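Local coordinates for protein acetyltransferase (PDB 2FSR) that probably transfers an acetyl group from acetyl-coenzyme A to an acceptor substrate, as a member of the GNAT family of N-acetyltransferases, at residues T32-L37 with R126-A132; C98-G103 with L115-Y120; I167-D172 with L183-Y187. All blocks are in the same frame, centred on the assembly; numbering follows the deposited sequence.

Interaction 1 (T32-L37 with R126-A132). With FMT (formic acid), chain B.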
ATOM      1  N   THR A  32      10.416   1.371  10.308  1.00 12.78           N
ATOM      2  CA  THR A  32       9.803   0.492  11.277  1.00 13.74           C
ATOM      3  C   THR A  32      10.913  -0.320  11.959  1.00 13.73           C
ATOM      4  O   THR A  32      12.106  -0.058  11.747  1.00 13.65           O
ATOM      5  CB  THR A  32       8.731  -0.425  10.630  1.00 14.37           C
ATOM      6  OG1 THR A  32       9.342  -1.451   9.840  1.00 14.65           O
ATOM      7  CG2 THR A  32       7.782   0.390   9.739  1.00 15.10           C
ATOM      8  N   GLU A  33      10.520  -1.297  12.764  0.60 13.63           N
ATOM      9  CA  GLU A  33      11.486  -2.131  13.470  0.60 14.16           C
ATOM     10  C   GLU A  33      12.469  -2.732  12.471  0.60 13.01           C
ATOM     11  O   GLU A  33      13.687  -2.602  12.631  0.60 12.81           O
ATOM     12  CB  GLU A  33      10.747  -3.227  14.230  0.60 14.00           C
ATOM     13  CG  GLU A  33      11.628  -4.314  14.845  0.60 16.38           C
ATOM     14  CD  GLU A  33      10.796  -5.357  15.568  0.60 16.89           C
ATOM     15  OE1 GLU A  33       9.956  -4.971  16.414  0.60 23.07           O
ATOM     16  OE2 GLU A  33      10.972  -6.561  15.287  0.60 21.65           O
ATOM     17  N   ARG A  34      11.922  -3.345  11.419  1.00 12.05           N
ATOM     18  CA  ARG A  34      12.719  -4.125  10.478  1.00 11.58           C
ATOM     19  C   ARG A  34      12.773  -3.545   9.070  1.00 11.63           C
ATOM     20  O   ARG A  34      13.524  -4.038   8.230  1.00 12.61           O
ATOM     21  CB  ARG A  34      12.184  -5.562  10.408  1.00 11.12           C
ATOM     22  CG  ARG A  34      12.315  -6.311  11.737  1.00 12.04           C
ATOM     23  CD  ARG A  34      11.762  -7.702  11.632  1.00 13.36           C
ATOM     24  NE  ARG A  34      10.325  -7.671  11.351  1.00 13.46           N
ATOM     25  CZ  ARG A  34       9.576  -8.738  11.092  1.00 13.98           C
ATOM     26  NH1 ARG A  34      10.109  -9.965  11.083  1.00 14.63           N
ATOM     27  NH2 ARG A  34       8.292  -8.575  10.828  1.00 13.54           N
ATOM     28  N   LEU A  35      11.962  -2.518   8.798  1.00 10.63           N
ATOM     29  CA  LEU A  35      11.759  -2.086   7.403  1.00 10.39           C
ATOM     30  C   LEU A  35      11.979  -0.607   7.175  1.00 10.61           C
ATOM     31  O   LEU A  35      11.876   0.203   8.095  1.00 11.38           O
ATOM     32  CB  LEU A  35      10.336  -2.431   6.935  1.00  9.66           C
ATOM     33  CG  LEU A  35       9.819  -3.856   7.198  1.00  9.68           C
ATOM     34  CD1 LEU A  35       8.307  -3.930   6.979  1.00  9.77           C
ATOM     35  CD2 LEU A  35      10.602  -4.865   6.349  1.00 10.96           C
ATOM     36  N   THR A  36      12.281  -0.271   5.931  1.00  9.93           N
ATOM     37  CA  THR A  36      12.295   1.129   5.493  1.00 10.16           C
ATOM     38  C   THR A  36      11.228   1.231   4.401  1.00  9.83           C
ATOM     39  O   THR A  36      11.218   0.420   3.456  1.00 10.75           O
ATOM     40  CB  THR A  36      13.675   1.556   4.954  1.00 10.60           C
ATOM     41  OG1 THR A  36      14.645   1.472   6.016  1.00 12.36           O
ATOM     42  CG2 THR A  36      13.643   3.004   4.438  1.00 11.85           C
ATOM     43  N   LEU A  37      10.300   2.180   4.563  1.00  9.51           N
ATOM     44  CA  LEU A  37       9.193   2.351   3.614  1.00  9.18           C
ATOM     45  C   LEU A  37       9.458   3.646   2.892  1.00  9.16           C
ATOM     46  O   LEU A  37       9.363   4.706   3.502  1.00 10.10           O
ATOM     47  CB  LEU A  37       7.846   2.399   4.357  1.00  8.56           C
ATOM     48  CG  LEU A  37       7.637   1.306   5.414  1.00  9.96           C
ATOM     49  CD1 LEU A  37       6.261   1.427   6.035  1.00 10.37           C
ATOM     50  CD2 LEU A  37       7.836  -0.091   4.842  1.00 10.24           C
ATOM     51  N   ARG A 126       6.958 -13.819   7.616  0.50 13.52           N
ATOM     52  CA  ARG A 126       7.842 -13.174   8.578  0.50 13.01           C
ATOM     53  C   ARG A 126       7.199 -11.916   9.167  0.50 12.56           C
ATOM     54  O   ARG A 126       7.872 -11.111   9.813  0.50 12.74           O
ATOM     55  CB  ARG A 126       9.186 -12.841   7.916  0.50 13.06           C
ATOM     56  CG  ARG A 126       9.906 -14.058   7.307  0.50 12.93           C
ATOM     57  CD  ARG A 126      11.017 -13.612   6.366  0.50 10.33           C
ATOM     58  NE  ARG A 126      11.833 -14.681   5.770  0.50  9.17           N
ATOM     59  CZ  ARG A 126      11.474 -15.457   4.748  0.50 10.39           C
ATOM     60  NH1 ARG A 126      10.268 -15.369   4.203  0.50 11.50           N
ATOM     61  NH2 ARG A 126      12.340 -16.349   4.273  0.50 11.29           N
ATOM     62  N   GLY A 127       5.896 -11.758   8.935  1.00 12.63           N
ATOM     63  CA  GLY A 127       5.137 -10.608   9.457  1.00 12.12           C
ATOM     64  C   GLY A 127       5.449  -9.269   8.785  1.00 11.60           C
ATOM     65  O   GLY A 127       5.071  -8.213   9.302  1.00 12.09           O
ATOM     66  N   TYR A 128       6.100  -9.292   7.623  1.00 11.03           N
ATOM     67  CA  TYR A 128       6.481  -8.023   6.972  1.00 10.43           C
ATOM     68  C   TYR A 128       5.293  -7.213   6.483  1.00 10.44           C
ATOM     69  O   TYR A 128       5.285  -5.988   6.621  1.00 10.85           O
ATOM     70  CB  TYR A 128       7.427  -8.252   5.791  1.00 10.13           C
ATOM     71  CG  TYR A 128       8.785  -8.795   6.180  1.00 10.30           C
ATOM     72  CD1 TYR A 128       9.408  -8.423   7.377  1.00 10.42           C
ATOM     73  CD2 TYR A 128       9.474  -9.628   5.301  1.00 10.28           C
ATOM     74  CE1 TYR A 128      10.669  -8.924   7.717  1.00 10.54           C
ATOM     75  CE2 TYR A 128      10.725 -10.124   5.629  1.00  9.58           C
ATOM     76  CZ  TYR A 128      11.315  -9.761   6.817  1.00  9.40           C
ATOM     77  OH  TYR A 128      12.568 -10.260   7.115  1.00 12.70           O
ATOM     78  N   ALA A 129       4.304  -7.879   5.899  1.00 10.09           N
ATOM     79  CA  ALA A 129       3.149  -7.150   5.362  1.00 10.33           C
ATOM     80  C   ALA A 129       2.414  -6.435   6.492  1.00 10.65           C
ATOM     81  O   ALA A 129       2.103  -5.237   6.382  1.00 10.35           O
ATOM     82  CB  ALA A 129       2.219  -8.073   4.573  1.00  9.93           C
ATOM     83  N   ALA A 130       2.157  -7.144   7.593  1.00  9.52           N
ATOM     84  CA  ALA A 130       1.471  -6.533   8.742  1.00 10.35           C
ATOM     85  C   ALA A 130       2.286  -5.371   9.320  1.00 10.29           C
ATOM     86  O   ALA A 130       1.719  -4.326   9.675  1.00 11.66           O
ATOM     87  CB  ALA A 130       1.157  -7.575   9.811  1.00 10.85           C
ATOM     88  N   GLU A 131       3.612  -5.533   9.392  1.00  9.97           N
ATOM     89  CA  GLU A 131       4.467  -4.501   9.966  1.00 10.04           C
ATOM     90  C   GLU A 131       4.415  -3.238   9.119  1.00  9.96           C
ATOM     91  O   GLU A 131       4.290  -2.119   9.653  1.00  9.62           O
ATOM     92  CB  GLU A 131       5.917  -5.000  10.120  1.00  9.92           C
ATOM     93  CG  GLU A 131       6.864  -3.973  10.722  1.00  9.97           C
ATOM     94  CD  GLU A 131       8.265  -4.531  10.992  1.00 11.42           C
ATOM     95  OE1 GLU A 131       8.362  -5.733  11.323  1.00 14.76           O
ATOM     96  OE2 GLU A 131       9.244  -3.771  10.916  1.00 11.35           O
ATOM     97  N   ALA A 132       4.505  -3.409   7.797  1.00  9.51           N
ATOM     98  CA  ALA A 132       4.419  -2.267   6.882  1.00  9.43           C
ATOM     99  C   ALA A 132       3.036  -1.624   6.933  1.00 10.26           C
ATOM    100  O   ALA A 132       2.922  -0.375   6.968  1.00 10.05           O
ATOM    101  CB  ALA A 132       4.773  -2.700   5.458  1.00  9.69           C
TER
HETATM  102  C   FMT B 301      13.527 -11.474   4.415  1.00 24.12           C
HETATM  103  O1  FMT B 301      13.005 -12.279   3.634  1.00 23.73           O
HETATM  104  O2  FMT B 301      14.048 -11.721   5.515  1.00 23.86           O
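Glu131 reaches from the first turn of helix 128-143 to the loop 32-34 and gathers its polar groups around one carboxylate. In the GNAT fold this helix follows the loop that as a rule receives the pyrophosphate of acetyl-coenzyme A, and Gly127, at its N-cap, probably belongs to the equivalent loop here. Extended from CG anti to the backbone N (chi1 -180°), Glu131 can be traced outward atom by atom. Its CB passes Leu35 CD1 at 4.1 Å, and CG lies beside the hydroxyl and CB of Thr32. At the tip the two oxygens divide the work. OE2 takes the hydroxyl of Thr32 on its anti lone pair (OG1 to OE2 2.6 Å) and the backbone N of Arg34 on its syn lone pair (2.8 Å). OE1 receives both NE and NH2 of Arg34 in a side-on salt bridge, the guanidinium and carboxylate planes being only 21° apart. Four bonds, two to each oxygen, therefore fix the rotation of the carboxylate. The same guanidinium, bent round at chi3, also grips Arg126 O end-on through NH1 and NH2, each at 2.8 Å, while Tyr128 CE1 lies over the centre of one of its faces. Beneath this polar layer Leu35 and Leu37 pack on Ala132 of the helix, and Leu35 continues onto Ile90 and Ile99 of the sheet. At the far end of Tyr128 a formic acid molecule, probably from the crystallisation liquor, meets the ring at its edge and accepts a hydrogen bond from the phenol, Tyr128 OH to formic acid O2 2.6 Å.

Interaction 2 (C98-G103 with L115-Y120)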
ATOM      1  N   CYS A  98      14.771  -4.574  -1.699  1.00 10.81           N
ATOM      2  CA  CYS A  98      13.340  -4.297  -1.874  1.00 10.34           C
ATOM      3  C   CYS A  98      12.515  -5.566  -1.953  1.00 10.63           C
ATOM      4  O   CYS A  98      12.750  -6.425  -2.817  1.00 10.97           O
ATOM      5  CB  CYS A  98      13.129  -3.431  -3.114  1.00 10.52           C
ATOM      6  SG  CYS A  98      11.417  -2.934  -3.319  1.00 10.25           S
ATOM      7  N   ILE A  99      11.528  -5.660  -1.056  1.00  9.40           N
ATOM      8  CA  ILE A  99      10.777  -6.898  -0.860  1.00  8.89           C
ATOM      9  C   ILE A  99       9.282  -6.771  -1.142  1.00  8.81           C
ATOM     10  O   ILE A  99       8.562  -7.746  -1.047  1.00  9.52           O
ATOM     11  CB  ILE A  99      10.994  -7.486   0.564  1.00  9.19           C
ATOM     12  CG1 ILE A  99      10.464  -6.541   1.641  1.00  8.08           C
ATOM     13  CG2 ILE A  99      12.503  -7.761   0.784  1.00  9.86           C
ATOM     14  CD1 ILE A  99      10.187  -7.211   2.981  1.00 10.32           C
ATOM     15  N   GLY A 100       8.814  -5.564  -1.464  1.00  7.69           N
ATOM     16  CA  GLY A 100       7.396  -5.407  -1.793  1.00  7.42           C
ATOM     17  C   GLY A 100       6.953  -3.962  -1.676  1.00  6.86           C
ATOM     18  O   GLY A 100       7.758  -3.073  -1.849  1.00  6.91           O
ATOM     19  N   GLN A 101       5.668  -3.759  -1.399  1.00  7.24           N
ATOM     20  CA  GLN A 101       5.094  -2.420  -1.470  1.00  7.72           C
ATOM     21  C   GLN A 101       3.904  -2.341  -0.529  1.00  7.46           C
ATOM     22  O   GLN A 101       3.163  -3.322  -0.348  1.00  8.07           O
ATOM     23  CB  GLN A 101       4.663  -2.125  -2.903  1.00  8.23           C
ATOM     24  CG  GLN A 101       4.162  -0.693  -3.123  1.00  8.64           C
ATOM     25  CD  GLN A 101       3.370  -0.576  -4.404  1.00  9.69           C
ATOM     26  OE1 GLN A 101       2.289  -1.144  -4.510  1.00 12.12           O
ATOM     27  NE2 GLN A 101       3.924   0.137  -5.401  1.00  8.70           N
ATOM     28  N   ILE A 102       3.733  -1.152   0.047  1.00  7.52           N
ATOM     29  CA  ILE A 102       2.577  -0.815   0.876  1.00  7.82           C
ATOM     30  C   ILE A 102       2.020   0.520   0.381  1.00  7.30           C
ATOM     31  O   ILE A 102       2.791   1.375  -0.056  1.00  7.76           O
ATOM     32  CB  ILE A 102       2.980  -0.715   2.386  1.00  7.97           C
ATOM     33  CG1 ILE A 102       1.750  -0.534   3.287  1.00 10.16           C
ATOM     34  CG2 ILE A 102       3.994   0.411   2.622  1.00  8.84           C
ATOM     35  CD1 ILE A 102       0.874  -1.733   3.428  1.00 12.14           C
ATOM     36  N   GLY A 103       0.699   0.696   0.410  1.00  7.02           N
ATOM     37  CA  GLY A 103       0.155   1.984  -0.056  1.00  7.52           C
ATOM     38  C   GLY A 103      -1.243   2.314   0.394  1.00  8.22           C
ATOM     39  O   GLY A 103      -2.007   1.443   0.804  1.00  8.21           O
ATOM     40  N   LEU A 115      -6.043   0.839   1.863  1.00  7.39           N
ATOM     41  CA  LEU A 115      -4.724   0.334   2.227  1.00  7.58           C
ATOM     42  C   LEU A 115      -4.474  -1.009   1.536  1.00  8.26           C
ATOM     43  O   LEU A 115      -5.283  -1.937   1.650  1.00  7.61           O
ATOM     44  CB  LEU A 115      -4.653   0.152   3.758  1.00  7.93           C
ATOM     45  CG  LEU A 115      -3.342  -0.324   4.407  1.00  7.72           C
ATOM     46  CD1 LEU A 115      -2.260   0.725   4.291  1.00  8.71           C
ATOM     47  CD2 LEU A 115      -3.567  -0.679   5.884  1.00  7.49           C
ATOM     48  N   GLY A 116      -3.369  -1.098   0.792  1.00  7.92           N
ATOM     49  CA  GLY A 116      -3.026  -2.361   0.134  1.00  8.70           C
ATOM     50  C   GLY A 116      -1.564  -2.693   0.289  1.00  7.94           C
ATOM     51  O   GLY A 116      -0.748  -1.829   0.578  1.00  8.87           O
ATOM     52  N   TRP A 117      -1.234  -3.969   0.108  1.00  8.28           N
ATOM     53  CA  TRP A 117       0.162  -4.409   0.276  1.00  8.70           C
ATOM     54  C   TRP A 117       0.440  -5.591  -0.625  1.00  8.85           C
ATOM     55  O   TRP A 117      -0.472  -6.303  -1.042  1.00  8.79           O
ATOM     56  CB  TRP A 117       0.474  -4.823   1.737  1.00  9.28           C
ATOM     57  CG  TRP A 117      -0.514  -5.825   2.266  1.00  9.55           C
ATOM     58  CD1 TRP A 117      -0.462  -7.191   2.144  1.00 10.91           C
ATOM     59  CD2 TRP A 117      -1.722  -5.535   2.971  1.00  9.21           C
ATOM     60  NE1 TRP A 117      -1.576  -7.762   2.715  1.00 11.38           N
ATOM     61  CE2 TRP A 117      -2.361  -6.768   3.242  1.00 10.04           C
ATOM     62  CE3 TRP A 117      -2.334  -4.350   3.394  1.00  9.86           C
ATOM     63  CZ2 TRP A 117      -3.585  -6.846   3.911  1.00 11.08           C
ATOM     64  CZ3 TRP A 117      -3.541  -4.430   4.065  1.00 10.24           C
ATOM     65  CH2 TRP A 117      -4.159  -5.665   4.311  1.00 11.18           C
ATOM     66  N   LEU A 118       1.721  -5.789  -0.910  1.00  9.01           N
ATOM     67  CA  LEU A 118       2.168  -6.965  -1.637  1.00  8.86           C
ATOM     68  C   LEU A 118       3.617  -7.242  -1.243  1.00  8.96           C
ATOM     69  O   LEU A 118       4.380  -6.327  -0.919  1.00  8.22           O
ATOM     70  CB  LEU A 118       2.045  -6.768  -3.154  1.00  8.83           C
ATOM     71  CG  LEU A 118       2.885  -5.649  -3.786  1.00 10.61           C
ATOM     72  CD1 LEU A 118       4.274  -6.163  -4.220  1.00 10.84           C
ATOM     73  CD2 LEU A 118       2.148  -5.057  -4.988  1.00 12.52           C
ATOM     74  N   LEU A 119       3.984  -8.526  -1.265  1.00  9.01           N
ATOM     75  CA  LEU A 119       5.359  -8.967  -1.040  1.00  9.17           C
ATOM     76  C   LEU A 119       5.832  -9.804  -2.201  1.00  9.22           C
ATOM     77  O   LEU A 119       5.071 -10.620  -2.747  1.00  9.72           O
ATOM     78  CB  LEU A 119       5.480  -9.790   0.253  1.00  9.83           C
ATOM     79  CG  LEU A 119       5.269  -9.044   1.569  1.00 11.31           C
ATOM     80  CD1 LEU A 119       5.402 -10.024   2.746  1.00 13.51           C
ATOM     81  CD2 LEU A 119       6.246  -7.877   1.751  1.00 13.27           C
ATOM     82  N   TYR A 120       7.091  -9.600  -2.581  1.00  9.38           N
ATOM     83  CA  TYR A 120       7.701 -10.382  -3.631  1.00  9.41           C
ATOM     84  C   TYR A 120       8.018 -11.776  -3.109  1.00 10.43           C
ATOM     85  O   TYR A 120       8.081 -12.009  -1.906  1.00 10.45           O
ATOM     86  CB  TYR A 120       8.981  -9.706  -4.110  1.00  9.30           C
ATOM     87  CG  TYR A 120       8.740  -8.330  -4.724  1.00  8.66           C
ATOM     88  CD1 TYR A 120       7.552  -8.045  -5.408  1.00 10.46           C
ATOM     89  CD2 TYR A 120       9.701  -7.345  -4.644  1.00  9.41           C
ATOM     90  CE1 TYR A 120       7.336  -6.779  -5.989  1.00  9.91           C
ATOM     91  CE2 TYR A 120       9.505  -6.075  -5.225  1.00 10.49           C
ATOM     92  CZ  TYR A 120       8.313  -5.807  -5.875  1.00  8.23           C
ATOM     93  OH  TYR A 120       8.129  -4.557  -6.446  1.00  9.90           O
TER
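The Tyr120 ring folds back over Gly100 as strand 114-119 ends, in a CH-pi contact: Gly100 CA sits 4.0 Å from the ring centroid and only 9° off the normal. With CG anti to the carbonyl carbon (chi1 -63°) the ring is carried back over Gly100, Cys98 O at its edge and Cys98 SG oblique to it. At the backbone angles of Gly100 a CB would run into Leu118 O and the preceding carbonyl; with Ile99 it forms a classic beta bulge opposite Ile90. On the sheet face of Ile102, the side chain crosses Trp117 obliquely, CD1 resting 3.5 Å from Trp117 CB, and also touches Leu115 CD1. Ile99 and Leu119 instead lie side by side and point the same way, CD1 to CD2 4.2 Å. Gln101 and Leu118 cross on the reverse face, where Gln101 NE2 binds Asp76. Two antiparallel hydrogen-bonded pairs, Gln101 with Leu118 and Gly103 with Gly116, set this register, and Tyr120 N to Ile99 O (2.8 Å) carries the pairing to the bulge. Strand 114-119 is the last of five antiparallel strands, its Leu115 bonding on to Val150 of strand 149-153; helix 128-143 packs on the Ile102 face, helix 45-53 on the Gln101 face, and strand 87-92 flanks strand 97-105.

Interaction 3 (I167-D172 with L183-Y187)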
ATOM      1  N   ILE A 167      -4.278  -6.690  11.805  1.00 15.17           N
ATOM      2  CA  ILE A 167      -4.065  -5.251  12.041  1.00 14.75           C
ATOM      3  C   ILE A 167      -5.352  -4.513  12.448  1.00 14.69           C
ATOM      4  O   ILE A 167      -5.405  -3.276  12.463  1.00 15.84           O
ATOM      5  CB  ILE A 167      -3.315  -4.569  10.861  1.00 14.96           C
ATOM      6  CG1 ILE A 167      -4.204  -4.457   9.616  1.00 14.72           C
ATOM      7  CG2 ILE A 167      -2.055  -5.358  10.529  1.00 15.00           C
ATOM      8  CD1 ILE A 167      -3.581  -3.653   8.482  1.00 14.44           C
ATOM      9  N   GLY A 168      -6.389  -5.288  12.769  1.00 14.50           N
ATOM     10  CA  GLY A 168      -7.610  -4.761  13.370  1.00 13.99           C
ATOM     11  C   GLY A 168      -8.767  -4.510  12.415  1.00 13.83           C
ATOM     12  O   GLY A 168      -9.782  -3.950  12.799  1.00 14.16           O
ATOM     13  N   GLY A 169      -8.640  -4.926  11.162  1.00 12.49           N
ATOM     14  CA  GLY A 169      -9.754  -4.760  10.229  1.00 12.01           C
ATOM     15  C   GLY A 169     -10.966  -5.632  10.527  1.00 12.33           C
ATOM     16  O   GLY A 169     -10.826  -6.750  11.039  1.00 12.66           O
ATOM     17  N   THR A 170     -12.152  -5.109  10.232  0.60 12.15           N
ATOM     18  CA  THR A 170     -13.403  -5.869  10.361  0.60 12.87           C
ATOM     19  C   THR A 170     -14.191  -5.738   9.063  0.60 12.12           C
ATOM     20  O   THR A 170     -14.217  -4.670   8.452  0.60 11.36           O
ATOM     21  CB  THR A 170     -14.280  -5.406  11.566  0.60 13.51           C
ATOM     22  OG1 THR A 170     -15.621  -5.904  11.427  0.60 16.55           O
ATOM     23  CG2 THR A 170     -14.358  -3.921  11.652  0.60 13.48           C
ATOM     24  N   LEU A 171     -14.821  -6.824   8.634  1.00 11.31           N
ATOM     25  CA  LEU A 171     -15.621  -6.802   7.407  1.00 11.73           C
ATOM     26  C   LEU A 171     -16.775  -5.824   7.528  1.00 11.77           C
ATOM     27  O   LEU A 171     -17.397  -5.697   8.597  1.00 12.17           O
ATOM     28  CB  LEU A 171     -16.129  -8.187   7.014  1.00 11.77           C
ATOM     29  CG  LEU A 171     -15.120  -9.188   6.463  1.00 13.88           C
ATOM     30  CD1 LEU A 171     -15.823 -10.498   6.125  1.00 16.01           C
ATOM     31  CD2 LEU A 171     -14.366  -8.671   5.241  1.00 13.02           C
ATOM     32  N   ASP A 172     -16.993  -5.081   6.447  1.00 11.55           N
ATOM     33  CA  ASP A 172     -18.074  -4.109   6.386  1.00 11.33           C
ATOM     34  C   ASP A 172     -18.938  -4.351   5.150  1.00 12.63           C
ATOM     35  O   ASP A 172     -18.656  -3.809   4.083  1.00 12.14           O
ATOM     36  CB  ASP A 172     -17.512  -2.671   6.386  1.00 10.72           C
ATOM     37  CG  ASP A 172     -18.606  -1.632   6.290  1.00 11.71           C
ATOM     38  OD1 ASP A 172     -19.797  -2.027   6.342  1.00 13.14           O
ATOM     39  OD2 ASP A 172     -18.299  -0.430   6.154  1.00  9.69           O
ATOM     40  N   LEU A 183     -14.607  -8.448  -0.737  1.00 16.94           N
ATOM     41  CA  LEU A 183     -14.843  -8.131   0.658  1.00 15.68           C
ATOM     42  C   LEU A 183     -14.211  -6.772   0.956  1.00 14.40           C
ATOM     43  O   LEU A 183     -13.248  -6.360   0.296  1.00 14.07           O
ATOM     44  CB  LEU A 183     -14.225  -9.199   1.557  1.00 17.18           C
ATOM     45  CG  LEU A 183     -14.677 -10.639   1.271  1.00 17.23           C
ATOM     46  CD1 LEU A 183     -13.972 -11.551   2.253  1.00 19.68           C
ATOM     47  CD2 LEU A 183     -16.183 -10.815   1.321  1.00 20.40           C
ATOM     48  N   VAL A 184     -14.743  -6.086   1.965  1.00 12.12           N
ATOM     49  CA  VAL A 184     -14.147  -4.830   2.417  1.00 10.84           C
ATOM     50  C   VAL A 184     -13.848  -4.914   3.897  1.00 10.55           C
ATOM     51  O   VAL A 184     -14.766  -5.067   4.715  1.00 10.31           O
ATOM     52  CB  VAL A 184     -15.069  -3.627   2.176  1.00 10.76           C
ATOM     53  CG1 VAL A 184     -14.399  -2.350   2.636  1.00 11.27           C
ATOM     54  CG2 VAL A 184     -15.417  -3.516   0.702  1.00 10.82           C
ATOM     55  N   TYR A 185     -12.570  -4.834   4.230  1.00  8.84           N
ATOM     56  CA  TYR A 185     -12.154  -4.657   5.614  1.00  8.46           C
ATOM     57  C   TYR A 185     -12.047  -3.183   5.947  1.00  9.49           C
ATOM     58  O   TYR A 185     -11.535  -2.411   5.150  1.00  9.06           O
ATOM     59  CB  TYR A 185     -10.807  -5.343   5.858  1.00  8.55           C
ATOM     60  CG  TYR A 185     -10.924  -6.841   5.992  1.00 10.16           C
ATOM     61  CD1 TYR A 185     -11.212  -7.400   7.224  1.00  8.58           C
ATOM     62  CD2 TYR A 185     -10.765  -7.682   4.901  1.00  9.97           C
ATOM     63  CE1 TYR A 185     -11.314  -8.767   7.389  1.00 10.06           C
ATOM     64  CE2 TYR A 185     -10.891  -9.072   5.044  1.00 11.05           C
ATOM     65  CZ  TYR A 185     -11.167  -9.592   6.302  1.00 10.94           C
ATOM     66  OH  TYR A 185     -11.295 -10.954   6.464  1.00 13.30           O
ATOM     67  N   ARG A 186     -12.534  -2.808   7.126  1.00  9.23           N
ATOM     68  CA  ARG A 186     -12.440  -1.420   7.565  1.00  9.09           C
ATOM     69  C   ARG A 186     -11.610  -1.302   8.844  1.00  9.52           C
ATOM     70  O   ARG A 186     -11.714  -2.158   9.738  1.00 10.06           O
ATOM     71  CB  ARG A 186     -13.830  -0.819   7.768  1.00  8.93           C
ATOM     72  CG  ARG A 186     -13.794   0.682   8.094  1.00  9.62           C
ATOM     73  CD  ARG A 186     -15.184   1.297   8.177  1.00  8.02           C
ATOM     74  NE  ARG A 186     -15.968   1.109   6.965  1.00  8.16           N
ATOM     75  CZ  ARG A 186     -15.898   1.884   5.871  1.00  7.59           C
ATOM     76  NH1 ARG A 186     -15.061   2.919   5.819  1.00  8.79           N
ATOM     77  NH2 ARG A 186     -16.674   1.622   4.828  1.00  8.49           N
ATOM     78  N   TYR A 187     -10.770  -0.263   8.897  1.00 10.24           N
ATOM     79  CA  TYR A 187      -9.902   0.003  10.051  1.00 11.75           C
ATOM     80  C   TYR A 187     -10.337   1.278  10.730  1.00 13.61           C
ATOM     81  O   TYR A 187     -10.825   2.195  10.069  1.00 14.00           O
ATOM     82  CB  TYR A 187      -8.430   0.172   9.616  1.00 11.28           C
ATOM     83  CG  TYR A 187      -7.978  -0.902   8.670  1.00 10.12           C
ATOM     84  CD1 TYR A 187      -7.644  -2.174   9.131  1.00  9.38           C
ATOM     85  CD2 TYR A 187      -7.903  -0.655   7.313  1.00  9.37           C
ATOM     86  CE1 TYR A 187      -7.259  -3.171   8.253  1.00  8.48           C
ATOM     87  CE2 TYR A 187      -7.519  -1.632   6.421  1.00 10.42           C
ATOM     88  CZ  TYR A 187      -7.180  -2.895   6.891  1.00  9.49           C
ATOM     89  OH  TYR A 187      -6.792  -3.894   6.029  1.00 10.21           O
TER
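Arg186 and Asp172 run alongside each other and join in a salt bridge. NE and NH2 both reach OD2, each at 2.9 Å, meeting it on its anti side from opposite faces of the carboxylate, whose plane is turned 64° from the guanidinium. Arg186 NH2 has a second acidic partner in Glu112, so the arginine probably balances two negative charges, while Asp172 OD1 accepts from Leu174 N. Backbone hydrogen bonds pair Thr170 with Arg186 in both directions, and Asp172 N continues the ladder to Val184 O at 2.8 Å. Apolar contacts are built on two tyrosines. Leu171 lays CD2 over the centre of the Tyr185 ring, a CH-pi contact 3.5 Å from the centroid, and also touches Leu183 CB. Tyr187 approaches Ile167 and Gly169 obliquely: CE1 meets Ile167 CG1 at 3.6 Å and CD1 meets Gly169 CA at 3.5 Å, while its hydroxyl bonds Ser151. Just before the strand, Gly168, with positive phi, is the C-prime residue of the Schellman motif that ends helix 158-166. Strand 183-187, between 149-153 and 170-171, makes the order 149-153, 183-187, 170-171 usual for the C-terminal half of the GNAT fold.

Overall arrangement
Helix 128-143 ties the three contacts together. Interactions 1 and 2 serve the same five-stranded sheet and meet directly, Tyr128 packing on Ile99 and Ala129 on Trp117, whereas interaction 3 belongs to the three-stranded C-terminal sheet. Interaction 2 lies nearest the centre of the chain and has no exposed residue; its chemistry is a backbone ladder with apolar and aromatic packing. Interactions 1 and 3 lie further out and each add an arginine-carboxylate salt bridge, one joining loop to helix above buried Leu35, Leu37 and Ala132, the other joining the loop just after strand 170-171 to strand 183-187, where buried tyrosines mix with an exposed Leu171. Ile167 and Tyr187 connect the sheets, touching Leu115 and Trp117, and Ile167 also reaches Ala130.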